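Dihydropteroate synthase (Burkholderia cenocepacia, PDB 2Y5S) probably catalyses the condensation of para-aminobenzoate with 6-hydroxymethyl-7,8-dihydropterin diphosphate to form 7,8-dihydropteroate, the precursor of folates. Local coordinates at residues Gly27-Thr32 with Asp46-Arg51; Ala208-Leu213 with Ala258-Glu263; Gly231-Ser236 with Ala252-Ala257. One frame throughout, in Å; residues are numbered along the deposited sequence. Where two conformers were deposited one is given.

Contact 1 of 3, residues Gly27-Thr32 with Asp46-Arg51; sequences GILNAT and DDALRR
Ala48 is the first helix residue to meet Leu29, and it does so with both its methyl group and its carbonyl. Leu29 CD1 lies 3.2 Å from Ala48 O, a tight methyl-to-carbonyl contact, while the same CD1 makes a looser apolar contact with Ala48 CB at 4.4 Å. The other methyl of the leucine is a little farther off, CD2 standing 3.9 Å from Ala48 O, which places both branches of the fork near that one oxygen. With CG anti to the backbone N (chi1 -171°), the isobutyl group reaches out from strand 24-30 to the helix surface.

This is the beta-alpha packing of a TIM barrel: helix 45-58 belongs to the right-handed crossover between strand 24-30 and its parallel neighbour 62-66. Within the sheet, Leu29 is fixed through backbone hydrogen bonds with Asp64 and Gly66.

One residue on, Leu49 turns from the strand and packs against Leu89, Ala92 and Leu93 of helix 79-93. Arg51 then closes over the leucine with the base of its side chain, its CB 3.5 Å from Leu29 CD1, and the two side chains slide past one another in opposite directions. Its NH2 has a long, weak ion pair with Glu58. Ala52, the next residue, and Met55, one turn beyond Arg51, also touch Leu29.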
ATOM      1  N   GLY B  27     -13.694  -2.715  10.594  1.00 17.68           N
ATOM      2  CA  GLY B  27     -13.525  -1.345  11.072  1.00 18.70           C
ATOM      3  C   GLY B  27     -13.546  -1.313  12.592  1.00 19.75           C
ATOM      4  O   GLY B  27     -14.402  -1.930  13.215  1.00 19.39           O
ATOM      5  N   ILE B  28     -12.626  -0.559  13.185  1.00 20.74           N
ATOM      6  CA  ILE B  28     -12.484  -0.518  14.625  1.00 21.82           C
ATOM      7  C   ILE B  28     -13.464   0.522  15.152  1.00 24.93           C
ATOM      8  O   ILE B  28     -13.374   1.701  14.806  1.00 24.09           O
ATOM      9  CB  ILE B  28     -11.053  -0.147  15.054  1.00 22.40           C
ATOM     10  CG1 ILE B  28     -10.046  -1.208  14.583  1.00 20.26           C
ATOM     11  CG2 ILE B  28     -10.974   0.022  16.593  1.00 24.98           C
ATOM     12  CD1 ILE B  28      -8.593  -0.683  14.548  1.00 19.40           C
ATOM     13  N   LEU B  29     -14.401   0.057  15.974  1.00 27.24           N
ATOM     14  CA  LEU B  29     -15.370   0.911  16.639  1.00 31.31           C
ATOM     15  C   LEU B  29     -15.036   0.928  18.126  1.00 34.76           C
ATOM     16  O   LEU B  29     -15.482   0.075  18.897  1.00 34.77           O
ATOM     17  CB  LEU B  29     -16.793   0.405  16.393  1.00 30.64           C
ATOM     18  CG  LEU B  29     -17.925   1.323  16.850  1.00 34.22           C
ATOM     19  CD1 LEU B  29     -18.017   2.557  15.959  1.00 35.51           C
ATOM     20  CD2 LEU B  29     -19.244   0.563  16.855  1.00 35.45           C
ATOM     21  N   ASN B  30     -14.230   1.899  18.526  1.00 39.28           N
ATOM     22  CA  ASN B  30     -13.908   2.060  19.930  1.00 43.45           C
ATOM     23  C   ASN B  30     -15.077   2.765  20.598  1.00 47.14           C
ATOM     24  O   ASN B  30     -15.401   3.891  20.242  1.00 49.11           O
ATOM     25  CB  ASN B  30     -12.604   2.839  20.101  1.00 45.34           C
ATOM     26  CG  ASN B  30     -11.377   1.994  19.787  1.00 45.53           C
ATOM     27  OD1 ASN B  30     -11.272   0.838  20.227  1.00 45.63           O
ATOM     28  ND2 ASN B  30     -10.438   2.563  19.020  1.00 47.90           N
ATOM     29  N   ALA B  31     -15.720   2.078  21.541  1.00 49.50           N
ATOM     30  CA  ALA B  31     -16.878   2.600  22.272  1.00 52.95           C
ATOM     31  C   ALA B  31     -16.431   3.268  23.572  1.00 57.02           C
ATOM     32  O   ALA B  31     -16.951   2.973  24.652  1.00 58.79           O
ATOM     33  CB  ALA B  31     -17.859   1.468  22.567  1.00 51.98           C
ATOM     34  N   THR B  32     -15.488   4.195  23.445  1.00 59.56           N
ATOM     35  CA  THR B  32     -14.782   4.777  24.583  1.00 63.22           C
ATOM     36  C   THR B  32     -14.571   6.289  24.373  1.00 66.42           C
ATOM     37  O   THR B  32     -13.871   6.687  23.439  1.00 65.91           O
ATOM     38  CB  THR B  32     -13.411   4.068  24.772  1.00 62.57           C
ATOM     39  OG1 THR B  32     -12.879   3.689  23.490  1.00 60.42           O
ATOM     40  CG2 THR B  32     -13.568   2.809  25.622  1.00 61.49           C
ATOM     41  N   ASP B  46     -24.538   7.206  20.772  1.00 58.24           N
ATOM     42  CA  ASP B  46     -24.988   7.714  19.469  1.00 57.81           C
ATOM     43  C   ASP B  46     -23.789   8.125  18.612  1.00 55.35           C
ATOM     44  O   ASP B  46     -23.824   8.034  17.395  1.00 53.73           O
ATOM     45  CB  ASP B  46     -25.941   8.908  19.637  1.00 61.61           C
ATOM     46  CG  ASP B  46     -27.271   8.525  20.287  1.00 64.17           C
ATOM     47  OD1 ASP B  46     -27.429   7.359  20.714  1.00 63.71           O
ATOM     48  OD2 ASP B  46     -28.167   9.403  20.374  1.00 67.22           O
ATOM     49  N   ASP B  47     -22.742   8.585  19.279  1.00 55.25           N
ATOM     50  CA  ASP B  47     -21.489   8.938  18.643  1.00 53.96           C
ATOM     51  C   ASP B  47     -20.878   7.700  17.973  1.00 49.60           C
ATOM     52  O   ASP B  47     -20.417   7.762  16.836  1.00 47.58           O
ATOM     53  CB  ASP B  47     -20.533   9.518  19.695  1.00 55.96           C
ATOM     54  CG  ASP B  47     -19.715  10.669  19.168  1.00 58.02           C
ATOM     55  OD1 ASP B  47     -18.860  10.414  18.292  1.00 57.76           O
ATOM     56  OD2 ASP B  47     -19.933  11.817  19.631  1.00 60.69           O
ATOM     57  N   ALA B  48     -20.918   6.570  18.679  1.00 47.80           N
ATOM     58  CA  ALA B  48     -20.419   5.290  18.148  1.00 44.20           C
ATOM     59  C   ALA B  48     -21.301   4.720  17.023  1.00 42.65           C
ATOM     60  O   ALA B  48     -20.785   4.102  16.093  1.00 40.31           O
ATOM     61  CB  ALA B  48     -20.269   4.260  19.282  1.00 43.30           C
ATOM     62  N   LEU B  49     -22.618   4.912  17.113  1.00 43.98           N
ATOM     63  CA  LEU B  49     -23.545   4.418  16.079  1.00 43.12           C
ATOM     64  C   LEU B  49     -23.363   5.151  14.749  1.00 43.05           C
ATOM     65  O   LEU B  49     -23.403   4.535  13.679  1.00 41.17           O
ATOM     66  CB  LEU B  49     -24.996   4.552  16.541  1.00 45.47           C
ATOM     67  CG  LEU B  49     -25.381   3.707  17.748  1.00 45.93           C
ATOM     68  CD1 LEU B  49     -26.828   3.951  18.129  1.00 47.50           C
ATOM     69  CD2 LEU B  49     -25.122   2.229  17.440  1.00 42.61           C
ATOM     70  N   ARG B  50     -23.198   6.469  14.825  1.00 45.00           N
ATOM     71  CA  ARG B  50     -22.881   7.284  13.645  0.50 45.34           C
ATOM     72  C   ARG B  50     -21.569   6.834  13.022  1.00 42.47           C
ATOM     73  O   ARG B  50     -21.424   6.815  11.803  1.00 41.40           O
ATOM     74  CB  ARG B  50     -22.764   8.765  14.016  0.50 48.18           C
ATOM     75  CG  ARG B  50     -24.085   9.456  14.258  0.50 52.11           C
ATOM     76  CD  ARG B  50     -23.871  10.927  14.565  0.50 55.59           C
ATOM     77  NE  ARG B  50     -22.779  11.493  13.775  0.50 55.82           N
ATOM     78  CZ  ARG B  50     -21.557  11.732  14.245  0.50 55.86           C
ATOM     79  NH1 ARG B  50     -21.262  11.464  15.510  0.50 55.67           N
ATOM     80  NH2 ARG B  50     -20.626  12.243  13.448  0.50 56.12           N
ATOM     81  N   ARG B  51     -20.611   6.487  13.880  1.00 41.28           N
ATOM     82  CA  ARG B  51     -19.296   5.996  13.442  1.00 39.29           C
ATOM     83  C   ARG B  51     -19.466   4.698  12.655  1.00 36.22           C
ATOM     84  O   ARG B  51     -18.881   4.530  11.590  1.00 34.01           O
ATOM     85  CB  ARG B  51     -18.387   5.754  14.650  1.00 39.50           C
ATOM     86  CG  ARG B  51     -17.016   6.405  14.584  1.00 42.27           C
ATOM     87  CD  ARG B  51     -16.095   5.786  13.544  1.00 43.18           C
ATOM     88  NE  ARG B  51     -16.050   6.553  12.292  1.00 46.53           N
ATOM     89  CZ  ARG B  51     -15.156   6.358  11.317  1.00 47.43           C
ATOM     90  NH1 ARG B  51     -14.211   5.430  11.437  1.00 46.15           N
ATOM     91  NH2 ARG B  51     -15.195   7.099  10.216  1.00 48.69           N
TER

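Contact 2 of 3, residues Ala208-Leu213 with Ala258-Glu263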
ATOM      1  N   ALA B 208       9.134  -9.332  11.347  1.00 19.86           N
ATOM      2  CA  ALA B 208       9.365 -10.761  11.050  1.00 20.73           C
ATOM      3  C   ALA B 208       8.009 -11.441  10.829  1.00 19.94           C
ATOM      4  O   ALA B 208       7.807 -12.195   9.877  1.00 19.98           O
ATOM      5  CB  ALA B 208      10.122 -11.440  12.192  1.00 21.52           C
ATOM      6  N   LEU B 209       7.073 -11.158  11.724  1.00 19.42           N
ATOM      7  CA  LEU B 209       5.749 -11.747  11.643  1.00 18.91           C
ATOM      8  C   LEU B 209       5.004 -11.274  10.416  1.00 18.72           C
ATOM      9  O   LEU B 209       4.264 -12.051   9.837  1.00 20.05           O
ATOM     10  CB  LEU B 209       4.936 -11.441  12.905  1.00 17.94           C
ATOM     11  CG  LEU B 209       5.467 -12.104  14.176  1.00 18.71           C
ATOM     12  CD1 LEU B 209       4.836 -11.442  15.404  1.00 17.89           C
ATOM     13  CD2 LEU B 209       5.202 -13.599  14.178  1.00 17.37           C
ATOM     14  N   LEU B 210       5.164 -10.007  10.028  1.00 18.76           N
ATOM     15  CA  LEU B 210       4.480  -9.500   8.837  1.00 18.23           C
ATOM     16  C   LEU B 210       5.079 -10.087   7.556  1.00 19.25           C
ATOM     17  O   LEU B 210       4.320 -10.520   6.682  1.00 19.21           O
ATOM     18  CB  LEU B 210       4.496  -7.982   8.789  1.00 17.96           C
ATOM     19  CG  LEU B 210       3.830  -7.287   7.583  1.00 18.31           C
ATOM     20  CD1 LEU B 210       2.465  -7.908   7.231  1.00 17.38           C
ATOM     21  CD2 LEU B 210       3.686  -5.807   7.873  1.00 17.83           C
ATOM     22  N   ALA B 211       6.415 -10.113   7.451  1.00 19.09           N
ATOM     23  CA  ALA B 211       7.108 -10.711   6.280  1.00 19.92           C
ATOM     24  C   ALA B 211       6.790 -12.200   6.085  1.00 20.80           C
ATOM     25  O   ALA B 211       6.692 -12.675   4.949  1.00 20.50           O
ATOM     26  CB  ALA B 211       8.631 -10.529   6.398  1.00 20.05           C
ATOM     27  N   ALA B 212       6.645 -12.916   7.200  1.00 21.24           N
ATOM     28  CA  ALA B 212       6.351 -14.343   7.198  1.00 22.69           C
ATOM     29  C   ALA B 212       4.922 -14.678   7.601  1.00 22.49           C
ATOM     30  O   ALA B 212       4.661 -15.777   8.078  1.00 23.73           O
ATOM     31  CB  ALA B 212       7.330 -15.058   8.127  1.00 23.68           C
ATOM     32  N   LEU B 213       3.989 -13.751   7.397  1.00 21.69           N
ATOM     33  CA  LEU B 213       2.608 -13.916   7.869  1.00 21.45           C
ATOM     34  C   LEU B 213       1.954 -15.291   7.597  1.00 22.44           C
ATOM     35  O   LEU B 213       1.356 -15.880   8.512  1.00 21.92           O
ATOM     36  CB  LEU B 213       1.707 -12.779   7.357  1.00 20.32           C
ATOM     37  CG  LEU B 213       0.358 -12.562   8.057  1.00 20.58           C
ATOM     38  CD1 LEU B 213       0.541 -12.116   9.498  1.00 19.62           C
ATOM     39  CD2 LEU B 213      -0.515 -11.549   7.343  1.00 18.96           C
ATOM     40  N   ALA B 258      -1.575  -2.960   5.937  1.00 14.66           N
ATOM     41  CA  ALA B 258      -2.754  -3.760   5.544  1.00 15.24           C
ATOM     42  C   ALA B 258      -2.577  -4.419   4.183  1.00 15.54           C
ATOM     43  O   ALA B 258      -2.846  -5.619   4.020  1.00 15.31           O
ATOM     44  CB  ALA B 258      -4.026  -2.894   5.592  1.00 14.43           C
ATOM     45  N   LEU B 259      -2.061  -3.661   3.207  1.00 16.73           N
ATOM     46  CA  LEU B 259      -1.748  -4.237   1.884  1.00 16.91           C
ATOM     47  C   LEU B 259      -0.733  -5.350   1.920  1.00 16.98           C
ATOM     48  O   LEU B 259      -0.888  -6.381   1.248  1.00 17.29           O
ATOM     49  CB  LEU B 259      -1.237  -3.154   0.930  1.00 17.88           C
ATOM     50  CG  LEU B 259      -2.300  -2.215   0.366  1.00 19.07           C
ATOM     51  CD1 LEU B 259      -1.657  -0.937  -0.205  1.00 19.77           C
ATOM     52  CD2 LEU B 259      -3.165  -2.955  -0.702  1.00 19.86           C
ATOM     53  N   CYS B 260       0.348  -5.133   2.665  1.00 17.61           N
ATOM     54  CA  CYS B 260       1.341  -6.167   2.884  1.00 17.93           C
ATOM     55  C   CYS B 260       0.719  -7.430   3.480  1.00 17.26           C
ATOM     56  O   CYS B 260       1.020  -8.548   3.057  1.00 17.22           O
ATOM     57  CB  CYS B 260       2.444  -5.645   3.801  1.00 18.59           C
ATOM     58  SG  CYS B 260       3.706  -6.844   4.067  1.00 23.46           S
ATOM     59  N   ALA B 261      -0.150  -7.258   4.463  1.00 16.95           N
ATOM     60  CA  ALA B 261      -0.795  -8.396   5.105  1.00 16.89           C
ATOM     61  C   ALA B 261      -1.650  -9.160   4.102  1.00 17.51           C
ATOM     62  O   ALA B 261      -1.595 -10.390   4.057  1.00 17.94           O
ATOM     63  CB  ALA B 261      -1.635  -7.956   6.301  1.00 16.05           C
ATOM     64  N   VAL B 262      -2.429  -8.452   3.281  1.00 18.27           N
ATOM     65  CA  VAL B 262      -3.270  -9.162   2.295  1.00 18.81           C
ATOM     66  C   VAL B 262      -2.411  -9.778   1.203  1.00 20.54           C
ATOM     67  O   VAL B 262      -2.724 -10.849   0.720  1.00 21.71           O
ATOM     68  CB  VAL B 262      -4.434  -8.292   1.706  1.00 18.77           C
ATOM     69  CG1 VAL B 262      -5.335  -7.796   2.847  1.00 15.64           C
ATOM     70  CG2 VAL B 262      -3.930  -7.135   0.860  1.00 19.12           C
ATOM     71  N   GLU B 263      -1.306  -9.129   0.838  1.00 21.41           N
ATOM     72  CA  GLU B 263      -0.373  -9.722  -0.118  1.00 23.07           C
ATOM     73  C   GLU B 263       0.174 -11.044   0.447  1.00 23.81           C
ATOM     74  O   GLU B 263       0.411 -12.011  -0.296  1.00 24.18           O
ATOM     75  CB  GLU B 263       0.766  -8.748  -0.431  1.00 23.57           C
ATOM     76  CG  GLU B 263       1.756  -9.217  -1.524  1.00 26.70           C
ATOM     77  CD  GLU B 263       1.129  -9.271  -2.908  1.00 31.84           C
ATOM     78  OE1 GLU B 263      -0.027  -8.826  -3.069  1.00 34.86           O
ATOM     79  OE2 GLU B 263       1.794  -9.753  -3.849  1.00 37.92           O
TER
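Leu210 CG and Cys260 SG both stand anti to their backbone N, with chi1 of 179° and -178°, and these torsions bring the leucine fork and the cysteine sulfur together between two helices. The helices, 204-211 and 251-263, are neighbours in the outer layer of the TIM barrel: one leads into strand 229-230 and the other comes after that strand and the short helix 236-239. Their backbones come close at Leu210 and Ala261, whose CA atoms are 6.6 Å apart, a separation that the small alanine side chain permits.

The sulfur sits in front of the whole branched end of the leucine. Cys260 SG is 3.5 Å from Leu210 CG, and Leu210 CD1 lies almost as near to it, at 3.6 Å. CD1 also reaches along the next helix residue, 4.2 Å from Ala261 CB. On its other flank Leu210 touches Met232, and Val287 of the second subunit packs on both Leu210 and Cys260, so the pair is enclosed from the dimer side as well.

Leu213 provides the second point of attachment. It comes just after helix 204-211, where Ala212 has already left helical geometry, and its carbonyl oxygen is hydrogen-bonded to Thr216 OG1. Its side chain points to helix 251-263, and Ala261 is thereby met by two leucines three residues apart, Leu210 and Leu213, besides resting on Val269 of strand 268-271. The touching is done by one branch of Leu213: CD2 lies 3.9 Å from Ala261 CB and 3.6 Å from Ala261 O.

Contact 3 of 3, residues Gly231-Ser236 with Ala252-Ala257. With 78H (7,8-dihydropteroate), chain P; EDO (1,2-ethanediol), chain S.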
ATOM      1  N   GLY B 231      -3.999  -7.049  12.618  1.00 15.37           N
ATOM      2  CA  GLY B 231      -4.289  -5.702  13.079  1.00 15.39           C
ATOM      3  C   GLY B 231      -3.009  -4.926  13.340  1.00 16.32           C
ATOM      4  O   GLY B 231      -2.335  -5.161  14.341  1.00 17.16           O
ATOM      5  N   MET B 232      -2.682  -3.988  12.449  1.00 15.87           N
ATOM      6  CA  MET B 232      -1.500  -3.136  12.622  1.00 16.29           C
ATOM      7  C   MET B 232      -1.796  -1.650  12.642  1.00 16.67           C
ATOM      8  O   MET B 232      -0.883  -0.840  12.791  1.00 16.45           O
ATOM      9  CB  MET B 232      -0.530  -3.448  11.499  1.00 17.21           C
ATOM     10  CG  MET B 232       0.009  -4.848  11.633  1.00 17.77           C
ATOM     11  SD  MET B 232       0.963  -5.309  10.220  1.00 24.07           S
ATOM     12  CE  MET B 232      -0.372  -5.711   9.143  1.00 14.48           C
ATOM     13  N   SER B 233      -3.084  -1.308  12.522  1.00 16.40           N
ATOM     14  CA  SER B 233      -3.524   0.061  12.271  1.00 16.97           C
ATOM     15  C   SER B 233      -3.058   1.049  13.345  1.00 18.51           C
ATOM     16  O   SER B 233      -3.359   0.879  14.521  1.00 18.51           O
ATOM     17  CB  SER B 233      -5.043   0.089  12.132  1.00 16.83           C
ATOM     18  OG  SER B 233      -5.529   1.409  11.908  1.00 17.76           O
ATOM     19  N   ARG B 234      -2.330   2.077  12.909  1.00 18.63           N
ATOM     20  CA  ARG B 234      -1.814   3.141  13.766  1.00 20.93           C
ATOM     21  C   ARG B 234      -0.830   2.704  14.852  1.00 21.06           C
ATOM     22  O   ARG B 234      -0.531   3.473  15.751  1.00 22.27           O
ATOM     23  CB  ARG B 234      -2.969   3.966  14.367  1.00 22.01           C
ATOM     24  CG  ARG B 234      -3.885   4.519  13.291  1.00 23.79           C
ATOM     25  CD  ARG B 234      -4.942   5.424  13.874  1.00 28.24           C
ATOM     26  NE  ARG B 234      -5.653   6.165  12.830  1.00 31.14           N
ATOM     27  CZ  ARG B 234      -6.762   6.866  13.053  1.00 34.18           C
ATOM     28  NH1 ARG B 234      -7.304   6.906  14.276  1.00 33.80           N
ATOM     29  NH2 ARG B 234      -7.350   7.513  12.051  1.00 34.86           N
ATOM     30  N   LYS B 235      -0.273   1.504  14.733  1.00 20.56           N
ATOM     31  CA  LYS B 235       0.493   0.931  15.830  1.00 20.53           C
ATOM     32  C   LYS B 235       1.944   1.412  15.843  1.00 21.32           C
ATOM     33  O   LYS B 235       2.441   1.965  14.863  1.00 20.71           O
ATOM     34  CB  LYS B 235       0.413  -0.586  15.797  1.00 20.12           C
ATOM     35  CG  LYS B 235      -0.960  -1.145  16.223  1.00 19.84           C
ATOM     36  CD  LYS B 235      -0.893  -2.643  16.498  1.00 19.96           C
ATOM     37  CE  LYS B 235      -2.233  -3.180  17.006  1.00 20.74           C
ATOM     38  NZ  LYS B 235      -2.214  -4.663  17.085  1.00 20.39           N
ATOM     39  N   SER B 236       2.599   1.195  16.977  1.00 21.58           N
ATOM     40  CA  SER B 236       3.974   1.613  17.204  1.00 22.67           C
ATOM     41  C   SER B 236       4.953   1.071  16.196  1.00 21.20           C
ATOM     42  O   SER B 236       5.910   1.766  15.857  1.00 21.92           O
ATOM     43  CB  SER B 236       4.426   1.198  18.598  1.00 23.69           C
ATOM     44  OG  SER B 236       3.751   2.001  19.531  1.00 27.41           O
ATOM     45  N   ALA B 252      -1.143   6.498   6.110  1.00 18.34           N
ATOM     46  CA  ALA B 252      -0.496   5.897   4.933  1.00 17.32           C
ATOM     47  C   ALA B 252       0.318   4.676   5.298  1.00 16.56           C
ATOM     48  O   ALA B 252       0.285   3.668   4.592  1.00 15.15           O
ATOM     49  CB  ALA B 252       0.372   6.917   4.172  1.00 18.04           C
ATOM     50  N   ALA B 253       1.046   4.745   6.411  1.00 17.34           N
ATOM     51  CA  ALA B 253       1.777   3.578   6.888  1.00 16.16           C
ATOM     52  C   ALA B 253       0.845   2.407   7.216  1.00 15.31           C
ATOM     53  O   ALA B 253       1.190   1.261   6.966  1.00 14.26           O
ATOM     54  CB  ALA B 253       2.658   3.938   8.099  1.00 17.01           C
ATOM     55  N   SER B 254      -0.327   2.704   7.767  1.00 15.53           N
ATOM     56  CA  SER B 254      -1.333   1.676   8.123  1.00 14.87           C
ATOM     57  C   SER B 254      -1.912   1.022   6.873  1.00 15.47           C
ATOM     58  O   SER B 254      -2.026  -0.200   6.784  1.00 14.70           O
ATOM     59  CB  SER B 254      -2.463   2.285   8.964  1.00 15.27           C
ATOM     60  OG  SER B 254      -1.994   2.844  10.177  1.00 14.86           O
ATOM     61  N   VAL B 255      -2.227   1.835   5.873  1.00 17.33           N
ATOM     62  CA  VAL B 255      -2.622   1.297   4.572  1.00 16.59           C
ATOM     63  C   VAL B 255      -1.530   0.376   4.002  1.00 16.11           C
ATOM     64  O   VAL B 255      -1.835  -0.728   3.529  1.00 14.74           O
ATOM     65  CB  VAL B 255      -2.960   2.451   3.596  1.00 17.92           C
ATOM     66  CG1 VAL B 255      -3.190   1.937   2.184  1.00 17.76           C
ATOM     67  CG2 VAL B 255      -4.191   3.198   4.101  1.00 17.41           C
ATOM     68  N   ALA B 256      -0.269   0.812   4.048  1.00 15.14           N
ATOM     69  CA  ALA B 256       0.850  -0.007   3.544  1.00 14.78           C
ATOM     70  C   ALA B 256       0.911  -1.357   4.257  1.00 14.59           C
ATOM     71  O   ALA B 256       1.067  -2.414   3.618  1.00 15.24           O
ATOM     72  CB  ALA B 256       2.199   0.756   3.675  1.00 14.50           C
ATOM     73  N   ALA B 257       0.739  -1.335   5.574  1.00 14.47           N
ATOM     74  CA  ALA B 257       0.789  -2.562   6.369  1.00 14.60           C
ATOM     75  C   ALA B 257      -0.381  -3.515   6.041  1.00 15.01           C
ATOM     76  O   ALA B 257      -0.194  -4.739   5.865  1.00 15.19           O
ATOM     77  CB  ALA B 257       0.825  -2.223   7.852  1.00 13.31           C
TER
HETATM   78  O4  78H P1293      -4.065  -6.579  16.621  1.00 34.32           O
HETATM   79  C4  78H P1293      -5.136  -6.860  17.161  1.00 33.75           C
HETATM   80  C5  78H P1293      -5.708  -6.039  18.156  1.00 33.81           C
HETATM   81  N3  78H P1293      -5.805  -8.040  16.798  1.00 33.09           N
HETATM   82  C9  78H P1293      -6.929  -6.457  18.734  1.00 32.47           C
HETATM   83  N5  78H P1293      -5.132  -4.863  18.512  1.00 30.96           N
HETATM   84  C2  78H P1293      -7.024  -8.412  17.442  1.00 32.73           C
HETATM   85  N8  78H P1293      -7.545  -5.690  19.714  1.00 31.24           N
HETATM   86  N1  78H P1293      -7.548  -7.600  18.374  1.00 31.27           N
HETATM   87  C6  78H P1293      -5.662  -4.103  19.491  1.00 33.66           C
HETATM   88  N2  78H P1293      -7.644  -9.560  17.126  1.00 27.86           N
HETATM   89  C7  78H P1293      -6.863  -4.546  20.331  1.00 31.82           C
HETATM   90  C10 78H P1293      -5.060  -2.769  19.828  1.00 34.51           C
HETATM   91  N11 78H P1293      -3.938  -2.936  20.760  1.00 36.12           N
HETATM   92  C15 78H P1293      -2.786  -2.339  20.487  1.00 35.01           C
HETATM   93  C16 78H P1293      -1.590  -3.049  20.527  1.00 33.81           C
HETATM   94  C17 78H P1293      -2.804  -0.990  20.132  1.00 34.81           C
HETATM   95  C18 78H P1293      -0.402  -2.404  20.230  1.00 33.62           C
HETATM   96  C19 78H P1293      -1.612  -0.344  19.833  1.00 34.77           C
HETATM   97  C20 78H P1293      -0.413  -1.051  19.888  1.00 34.01           C
HETATM   98  C21 78H P1293       0.900  -0.348  19.527  1.00 32.75           C
HETATM   99  O22 78H P1293       1.866  -1.084  19.312  1.00 32.52           O
HETATM  100  O23 78H P1293       0.906   0.888  19.336  1.00 34.41           O
HETATM  101  C1  EDO S1296      -3.370   3.536  18.325  1.00 58.14           C
HETATM  102  O1  EDO S1296      -1.985   3.544  18.675  1.00 58.08           O
HETATM  103  C2  EDO S1296      -3.807   2.108  18.036  1.00 57.62           C
HETATM  104  O2  EDO S1296      -5.111   1.885  18.580  1.00 58.10           O
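Arg234 N donates a hydrogen bond to Ser254 OG (2.9 Å, 159° at the hydrogen), tying a type II turn to helix 251-263. The serine hydroxyl is also bonded to Arg250 O one turn earlier, which fixes its rotation. Beside it, Met232 SD packs 3.9 Å from Ala257 CB.

The turn so held presents Lys235 to 7,8-dihydropteroate. Its CB lies 3.8 Å from C21 of the ligand carboxylate. The extended chain then runs over a face of the aminobenzoate ring: CG is 3.7 Å from C20, CD 3.8 Å from C18 and CE 3.6 Å from C16. At the tip, NZ gives a 2.7 Å hydrogen bond to pterin O4 and a weak one to N5. It also bonds Gly231 O at 2.8 Å, from above the carbonyl plane, and Phe196 O, so the ammonium group is gripped by protein and ligand together. Ser236 N binds the carboxylate.

Residues 231-236 lead from strand 229-230 into helix 236-239, whose Leu238 touches Ser254 and Ala257, while Ala253 of helix 251-263 packs on Val283 of the second subunit.

In the fold
All three contacts are largely buried, but they lie in different parts of the barrel. Contact 1 packs a strand against its following helix, about 27 Å from contact 2 between centres, and no other subunit touches it. Contacts 2 and 3 share helix 251-263 and meet directly, Ala261 CB lying 3.8 Å from Met232 CE; both also border the second subunit. Along the chain, contact 3 is nested inside the loop that contact 2 closes. Across contacts 1 and 2 the packing is apolar, with leucine methyls also lying against backbone carbonyl oxygens, whereas contact 3, which holds Gly231, Lys235 and Ser236 of the ligand pocket, adds a hydrogen bond between turn and helix.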